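Local coordinates for acetyl transferase (Salmonella typhimurium, PDB 1S7K), which transfers an acetyl group, probably from acetyl-coenzyme A, to the N-terminal amino group of ribosomal protein L7/L12, at residues A[110-113]-A[114-118]; A[145-148]-A[149-153]; A[162-166]-A[167-171]. All coordinates share one frame; numbering follows the deposited sequence.

Contact 1 (A[110-113]-A[114-118]); sequences QGIM and SQSLQ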
loop_
_atom_site.group_PDB
_atom_site.type_symbol
_atom_site.label_atom_id
_atom_site.label_comp_id
_atom_site.label_asym_id
_atom_site.label_seq_id
_atom_site.Cartn_x
_atom_site.Cartn_y
_atom_site.Cartn_z
ATOM N N GLN A 110 -0.062 -3.166 28.660
ATOM C CA GLN A 110 -1.277 -3.269 29.452
ATOM C C GLN A 110 -2.564 -3.551 28.657
ATOM O O GLN A 110 -3.666 -3.332 29.186
ATOM C CB GLN A 110 -1.457 -1.986 30.256
ATOM C CG GLN A 110 -0.252 -1.772 31.187
ATOM C CD GLN A 110 -0.086 -0.283 31.543
ATOM O OE1 GLN A 110 -0.993 0.344 32.067
ATOM N NE2 GLN A 110 1.042 0.264 31.221
ATOM N N GLY A 111 -2.434 -4.001 27.398
ATOM C CA GLY A 111 -3.632 -4.291 26.589
ATOM C C GLY A 111 -4.485 -3.093 26.178
ATOM O O GLY A 111 -5.640 -3.258 25.668
ATOM N N ILE A 112 -3.964 -1.888 26.385
ATOM C CA ILE A 112 -4.705 -0.660 26.045
ATOM C C ILE A 112 -4.879 -0.618 24.515
ATOM O O ILE A 112 -5.951 -0.238 24.010
ATOM C CB ILE A 112 -3.925 0.602 26.493
ATOM C CG1 ILE A 112 -3.891 0.645 28.040
ATOM C CG2 ILE A 112 -4.577 1.848 25.920
ATOM C CD1 ILE A 112 -2.984 1.844 28.683
ATOM N N MET A 113 -3.811 -0.972 23.781
ATOM C CA MET A 113 -3.912 -0.986 22.297
ATOM C C MET A 113 -4.836 -2.124 21.908
ATOM O O MET A 113 -5.716 -1.940 21.077
ATOM C CB MET A 113 -2.522 -1.131 21.671
ATOM C CG MET A 113 -2.476 -1.309 20.169
ATOM S SD MET A 113 -3.454 -0.150 19.253
ATOM C CE MET A 113 -3.013 1.192 19.773
ATOM N N SER A 114 -4.693 -3.278 22.534
ATOM C CA SER A 114 -5.585 -4.424 22.158
ATOM C C SER A 114 -7.084 -4.107 22.373
ATOM O O SER A 114 -7.908 -4.404 21.501
ATOM C CB SER A 114 -5.210 -5.659 22.963
ATOM O OG SER A 114 -3.937 -6.165 22.544
ATOM N N GLN A 115 -7.420 -3.491 23.495
ATOM C CA GLN A 115 -8.815 -3.197 23.757
ATOM C C GLN A 115 -9.236 -2.065 22.876
ATOM O O GLN A 115 -10.330 -2.115 22.291
ATOM C CB GLN A 115 -9.066 -2.835 25.249
ATOM C CG GLN A 115 -8.865 -4.001 26.183
ATOM C CD GLN A 115 -9.277 -3.687 27.582
ATOM O OE1 GLN A 115 -10.178 -4.365 28.171
ATOM N NE2 GLN A 115 -8.661 -2.671 28.144
ATOM N N SER A 116 -8.359 -1.075 22.696
ATOM C CA SER A 116 -8.747 0.062 21.842
ATOM C C SER A 116 -8.961 -0.380 20.394
ATOM O O SER A 116 -9.913 0.034 19.711
ATOM C CB SER A 116 -7.668 1.155 21.863
ATOM O OG SER A 116 -7.702 1.773 23.144
ATOM N N LEU A 117 -8.080 -1.253 19.932
ATOM C CA LEU A 117 -8.198 -1.699 18.526
ATOM C C LEU A 117 -9.431 -2.565 18.308
ATOM O O LEU A 117 -10.132 -2.360 17.317
ATOM C CB LEU A 117 -6.927 -2.421 18.107
ATOM C CG LEU A 117 -6.947 -3.027 16.695
ATOM C CD1 LEU A 117 -7.203 -1.936 15.614
ATOM C CD2 LEU A 117 -5.608 -3.748 16.478
ATOM N N GLN A 118 -9.778 -3.449 19.249
ATOM C CA GLN A 118 -10.963 -4.271 19.017
ATOM C C GLN A 118 -12.188 -3.383 18.972
ATOM O O GLN A 118 -13.100 -3.610 18.151
ATOM C CB GLN A 118 -11.133 -5.325 20.113
ATOM C CG GLN A 118 -9.871 -6.171 20.231
ATOM C CD GLN A 118 -10.195 -7.522 20.800
ATOM O OE1 GLN A 118 -11.153 -7.644 21.605
ATOM N NE2 GLN A 118 -9.446 -8.550 20.398
#
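Ser116 grips the carbonyl of Ile112 twice. Its OG lies 2.8 Å from Ile112 O and donates to it, while Ser116 N donates to the same Ile112 O at 2.9 Å. The two donors come from opposite faces of the carbonyl plane. The hydroxyl can do this because chi1 of -71° sets OG beside its own backbone N and so back over the preceding turn; a short, polar serine thus suits a buried helix position, its proton spent on the backbone. One residue on, Leu117 N meets Met113 O at 2.7 Å, and on that flank Met113 SD lies 4.3 Å from Leu117 CB. Gln115 N closes the first turn on Gly111 O at 2.8 Å, and the aliphatic part of Gln115 lies against that oxygen, CG coming to 3.3 Å from Gly111 O.

Further out, Ile112 rests on Ile75 of strand 71-77, and Met113 on Tyr101 and Leu103 of strand 96-103, which fits the apolar character of both. Ser114 OG is probably hydrogen-bonded to Asn151. Gly111 holds the N-cap with a positive phi of 68°, a backbone shape that glycine adopts easily. Gly111, Ile112, Met113 and Ser114 all contact coenzyme A in a complex of this protein, and this glycine-led first turn of helix 112-127 matches the pyrophosphate-binding loop and helix start of the GNAT fold.

Contact 2 (A[145-148]-A[149-153]); sequences NAVA and RRNHF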
loop_
_atom_site.group_PDB
_atom_site.type_symbol
_atom_site.label_atom_id
_atom_site.label_comp_id
_atom_site.label_asym_id
_atom_site.label_seq_id
_atom_site.Cartn_x
_atom_site.Cartn_y
_atom_site.Cartn_z
ATOM N N ASN A 145 3.857 -7.577 16.660
ATOM C CA ASN A 145 3.430 -8.946 16.348
ATOM C C ASN A 145 2.514 -9.502 17.427
ATOM O O ASN A 145 1.523 -10.158 17.117
ATOM C CB ASN A 145 4.631 -9.850 16.124
ATOM C CG ASN A 145 5.265 -9.625 14.759
ATOM O OD1 ASN A 145 4.725 -10.135 13.712
ATOM N ND2 ASN A 145 6.381 -8.864 14.726
ATOM N N ALA A 146 2.802 -9.205 18.687
ATOM C CA ALA A 146 1.955 -9.691 19.750
ATOM C C ALA A 146 0.546 -9.051 19.700
ATOM O O ALA A 146 -0.468 -9.736 19.955
ATOM C CB ALA A 146 2.668 -9.479 21.112
ATOM N N VAL A 147 0.460 -7.758 19.348
ATOM C CA VAL A 147 -0.859 -7.111 19.230
ATOM C C VAL A 147 -1.618 -7.848 18.129
ATOM O O VAL A 147 -2.763 -8.225 18.302
ATOM C CB VAL A 147 -0.710 -5.582 18.861
ATOM C CG1 VAL A 147 -2.044 -4.995 18.516
ATOM C CG2 VAL A 147 -0.143 -4.801 20.099
ATOM N N ALA A 148 -0.957 -8.073 17.000
ATOM C CA ALA A 148 -1.647 -8.753 15.919
ATOM C C ALA A 148 -2.199 -10.106 16.365
ATOM O O ALA A 148 -3.395 -10.419 16.156
ATOM C CB ALA A 148 -0.759 -8.874 14.719
ATOM N N ARG A 149 -1.382 -10.891 17.042
ATOM C CA ARG A 149 -1.858 -12.209 17.486
ATOM C C ARG A 149 -2.914 -12.178 18.573
ATOM O O ARG A 149 -3.841 -12.948 18.512
ATOM C CB ARG A 149 -0.669 -13.088 17.927
ATOM C CG ARG A 149 0.284 -13.470 16.758
ATOM C CD ARG A 149 1.348 -14.457 17.329
ATOM N NE ARG A 149 2.035 -13.842 18.452
ATOM C CZ ARG A 149 3.285 -13.385 18.402
ATOM N NH1 ARG A 149 3.996 -13.495 17.278
ATOM N NH2 ARG A 149 3.806 -12.788 19.463
ATOM N N ARG A 150 -2.788 -11.311 19.572
ATOM C CA ARG A 150 -3.764 -11.198 20.658
ATOM C C ARG A 150 -5.133 -10.710 20.156
ATOM O O ARG A 150 -6.134 -10.913 20.831
ATOM C CB ARG A 150 -3.322 -10.170 21.708
ATOM C CG ARG A 150 -2.075 -10.495 22.467
ATOM C CD ARG A 150 -2.329 -11.301 23.740
ATOM N NE ARG A 150 -1.026 -11.771 24.198
ATOM C CZ ARG A 150 -0.819 -12.501 25.274
ATOM N NH1 ARG A 150 -1.841 -12.860 26.046
ATOM N NH2 ARG A 150 0.422 -12.876 25.571
ATOM N N ASN A 151 -5.163 -10.038 18.996
ATOM C CA ASN A 151 -6.393 -9.514 18.495
ATOM C C ASN A 151 -6.952 -10.293 17.314
ATOM O O ASN A 151 -7.706 -9.779 16.517
ATOM C CB ASN A 151 -6.175 -8.036 18.251
ATOM C CG ASN A 151 -5.918 -7.314 19.588
ATOM O OD1 ASN A 151 -6.883 -6.944 20.264
ATOM N ND2 ASN A 151 -4.621 -7.194 20.012
ATOM N N HIS A 152 -6.508 -11.531 17.257
ATOM C CA HIS A 152 -6.968 -12.560 16.315
ATOM C C HIS A 152 -6.784 -12.245 14.857
ATOM O O HIS A 152 -7.687 -12.535 14.034
ATOM C CB HIS A 152 -8.444 -12.836 16.607
ATOM C CG HIS A 152 -8.767 -12.808 18.070
ATOM N ND1 HIS A 152 -8.304 -13.761 18.953
ATOM C CD2 HIS A 152 -9.415 -11.880 18.820
ATOM C CE1 HIS A 152 -8.646 -13.424 20.189
ATOM N NE2 HIS A 152 -9.318 -12.289 20.134
ATOM N N PHE A 153 -5.659 -11.600 14.522
ATOM C CA PHE A 153 -5.377 -11.324 13.119
ATOM C C PHE A 153 -4.755 -12.598 12.527
ATOM O O PHE A 153 -4.063 -13.350 13.228
ATOM C CB PHE A 153 -4.365 -10.173 12.953
ATOM C CG PHE A 153 -4.949 -8.780 13.126
ATOM C CD1 PHE A 153 -5.444 -8.349 14.351
ATOM C CD2 PHE A 153 -5.038 -7.910 12.032
ATOM C CE1 PHE A 153 -6.018 -7.080 14.485
ATOM C CE2 PHE A 153 -5.604 -6.644 12.135
ATOM C CZ PHE A 153 -6.106 -6.218 13.366
#
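Asn151 turns its side-chain amide back along the helix to Val147, whose carbonyl it holds from two directions. Asn151 ND2 donates to Val147 O at 2.7 Å, almost straight at 171°, and the oxygen lies in the plane of the amide. Asn151 N reaches the same Val147 O at 3.1 Å, at a more bent angle. With chi1 at -65°, CG stands beside the backbone N of Asn151, which brings both donors to one acceptor, and the amide crosses the valine branch at a slant, ND2 lying 3.7 Å from Val147 CG1. Asparagine suits this place because its short amide can serve the helix's own carbonyl and helix 112-127 at once, OD1 having a weak bond from Gln118 of that helix.

On another flank the Arg149 guanidinium folds back over the preceding turn, its chain bent at chi3, with one face turned to Asn145 O, which lies over the centre of the group. Arg149 NH2 comes to 3.6 Å from Ala146 CA, an approach helped by the small alanine. The amide of Asn145 itself is turned to Tyr175 and Asn173, and to the backbone of Arg138 and Asn141.

Phe153 runs toward the helix end, with its CB 4.2 Å from Ala148 CB. Its ring meets Ala148 O obliquely, has Asn151 CB in plane at its edge, and packs on Leu117, Ile135 and Tyr175, a buried setting fit for a phenylalanine. Phe153 N bonds Ala148 O at 3.0 Å, and His152 N bonds Arg149 O at 3.3 Å. His152, with a positive phi of 60°, is the C-prime residue of the Schellman motif that ends helix 142-150, whose last residue, Arg150, contacts coenzyme A in a complex of this protein.

Contact 3 (A[162-166]-A[167-171]); sequences AEYLN and GDYHD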
loop_
_atom_site.group_PDB
_atom_site.type_symbol
_atom_site.label_atom_id
_atom_site.label_comp_id
_atom_site.label_asym_id
_atom_site.label_seq_id
_atom_site.Cartn_x
_atom_site.Cartn_y
_atom_site.Cartn_z
ATOM N N ALA A 162 10.957 -5.435 3.145
ATOM C CA ALA A 162 10.026 -4.430 2.768
ATOM C C ALA A 162 10.077 -3.089 3.506
ATOM O O ALA A 162 9.536 -2.066 3.005
ATOM C CB ALA A 162 8.640 -5.049 2.876
ATOM N N GLU A 163 10.730 -3.064 4.662
ATOM C CA GLU A 163 10.761 -1.832 5.458
ATOM C C GLU A 163 12.163 -1.414 5.782
ATOM O O GLU A 163 12.905 -2.155 6.411
ATOM C CB GLU A 163 9.992 -2.037 6.757
ATOM C CG GLU A 163 10.019 -0.775 7.672
ATOM C CD GLU A 163 9.061 -0.872 8.853
ATOM O OE1 GLU A 163 9.378 -0.284 9.917
ATOM O OE2 GLU A 163 7.981 -1.510 8.710
ATOM N N TYR A 164 12.533 -0.234 5.326
ATOM C CA TYR A 164 13.892 0.274 5.604
ATOM C C TYR A 164 13.908 0.879 7.013
ATOM O O TYR A 164 13.004 1.634 7.387
ATOM C CB TYR A 164 14.250 1.363 4.589
ATOM C CG TYR A 164 15.657 1.919 4.731
ATOM C CD1 TYR A 164 16.734 1.238 4.216
ATOM C CD2 TYR A 164 15.884 3.134 5.355
ATOM C CE1 TYR A 164 18.028 1.753 4.298
ATOM C CE2 TYR A 164 17.166 3.662 5.463
ATOM C CZ TYR A 164 18.234 2.964 4.918
ATOM O OH TYR A 164 19.524 3.486 4.913
ATOM N N LEU A 165 14.929 0.565 7.788
ATOM C CA LEU A 165 15.048 1.134 9.114
ATOM C C LEU A 165 16.483 0.947 9.552
ATOM O O LEU A 165 17.026 -0.146 9.476
ATOM C CB LEU A 165 14.103 0.434 10.106
ATOM C CG LEU A 165 13.848 1.118 11.452
ATOM C CD1 LEU A 165 14.912 0.710 12.418
ATOM C CD2 LEU A 165 13.831 2.654 11.280
ATOM N N ASN A 166 17.085 2.035 10.008
ATOM C CA ASN A 166 18.464 1.999 10.492
ATOM C C ASN A 166 19.442 1.349 9.519
ATOM O O ASN A 166 20.166 0.461 9.900
ATOM C CB ASN A 166 18.526 1.291 11.858
ATOM C CG ASN A 166 17.797 2.076 12.967
ATOM O OD1 ASN A 166 17.154 1.492 13.869
ATOM N ND2 ASN A 166 17.894 3.401 12.912
ATOM N N GLY A 167 19.440 1.800 8.268
ATOM C CA GLY A 167 20.388 1.284 7.284
ATOM C C GLY A 167 20.132 -0.071 6.644
ATOM O O GLY A 167 20.839 -0.441 5.711
ATOM N N ASP A 168 19.100 -0.786 7.098
ATOM C CA ASP A 168 18.788 -2.113 6.560
ATOM C C ASP A 168 17.323 -2.205 6.051
ATOM O O ASP A 168 16.495 -1.399 6.456
ATOM C CB ASP A 168 18.985 -3.191 7.639
ATOM C CG ASP A 168 20.462 -3.360 8.072
ATOM O OD1 ASP A 168 21.350 -3.361 7.220
ATOM O OD2 ASP A 168 20.722 -3.524 9.272
ATOM N N TYR A 169 17.021 -3.207 5.202
ATOM C CA TYR A 169 15.644 -3.439 4.748
ATOM C C TYR A 169 15.214 -4.717 5.490
ATOM O O TYR A 169 15.845 -5.807 5.383
ATOM C CB TYR A 169 15.578 -3.591 3.216
ATOM C CG TYR A 169 16.128 -2.346 2.563
ATOM C CD1 TYR A 169 15.286 -1.310 2.170
ATOM C CD2 TYR A 169 17.502 -2.214 2.346
ATOM C CE1 TYR A 169 15.779 -0.177 1.568
ATOM C CE2 TYR A 169 18.012 -1.068 1.738
ATOM C CZ TYR A 169 17.160 -0.081 1.359
ATOM O OH TYR A 169 17.697 1.026 0.778
ATOM N N HIS A 170 14.154 -4.575 6.287
ATOM C CA HIS A 170 13.686 -5.680 7.120
ATOM C C HIS A 170 12.455 -6.357 6.572
ATOM O O HIS A 170 11.637 -5.703 5.981
ATOM C CB HIS A 170 13.314 -5.121 8.486
ATOM C CG HIS A 170 14.474 -4.453 9.151
ATOM N ND1 HIS A 170 15.389 -5.158 9.899
ATOM C CD2 HIS A 170 14.935 -3.184 9.072
ATOM C CE1 HIS A 170 16.375 -4.350 10.265
ATOM N NE2 HIS A 170 16.131 -3.145 9.777
ATOM N N ASP A 171 12.325 -7.645 6.843
ATOM C CA ASP A 171 11.131 -8.400 6.421
ATOM C C ASP A 171 9.955 -7.875 7.287
ATOM O O ASP A 171 10.137 -7.519 8.486
ATOM C CB ASP A 171 11.355 -9.882 6.695
ATOM C CG ASP A 171 12.295 -10.564 5.695
ATOM O OD1 ASP A 171 13.011 -9.867 4.907
ATOM O OD2 ASP A 171 12.327 -11.833 5.760
HETATM O O HOH W 1 19.134 -2.427 10.982
#
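A beta hairpin closed by a type I' turn from Leu165 to Asp168 joins strands 154-165 and 168-178, with Asn166 and Gly167 at its corner. Both corner residues have positive phi, a conformation that asparagine and glycine accept more readily than most. The hydrogen-bonded pair Leu165-Asp168 is tied by Leu165 N to Asp168 O at 2.8 Å and by Asp168 N to Leu165 O at 3.2 Å.

Leu165 O takes a second bond from His170 NE2, 3.1 Å away, with the oxygen exactly in the plane of the imidazole; the two donors approach from opposite faces of the carbonyl plane. The ring can reach back toward the turn because chi1 of -59° sets CG beside the backbone N of His170. This bond asks that NE2 carry a proton and holds the ring edge-on to the strand. A water donates to Asp168 OD2 at 2.6 Å; its link to His170 NE2 is weak. In the next hydrogen-bonded pair, His170 N donates almost straight (177°) to Glu163 O at 2.7 Å. Ala162 and Glu163 both face His170, a classic beta bulge.

Tyr164 and Tyr169, a non-hydrogen-bonded pair, place their rings together on the other side of the hairpin, centroids 4.7 Å apart and planes inclined at 54°. These broad, partly polar rings suit a surface shared with the second subunit. There, Asn94 of that subunit bonds Tyr164 N, its Arg131 makes a cation-pi contact with Tyr169, and its Ile93 packs on Tyr164. Within the chain, Glu163 and His170 touch Arg138 of strand 132-138, beside which strand 168-178 runs antiparallel, with strand 154-165 at its outer side.

Contacts 1 and 2 lie side by side, centres about 10 Å apart, and each brings residues to the coenzyme A site: the start of helix 112-127 from one, Arg150 from the other. They are joined directly by Ser114 OG and Asn151 ND2 at 2.8 Å, a probable hydrogen bond, and by Leu117 CD2 against Phe153 CE1 at 3.9 Å. Contact 3 stands apart, its centre about 27 Å from that of contact 1 and about 22 Å from that of contact 2. It serves the dimer interface, yet the side chain of Glu163 is about 6 Å from that of Cys137, which was seen covalently joined to coenzyme A.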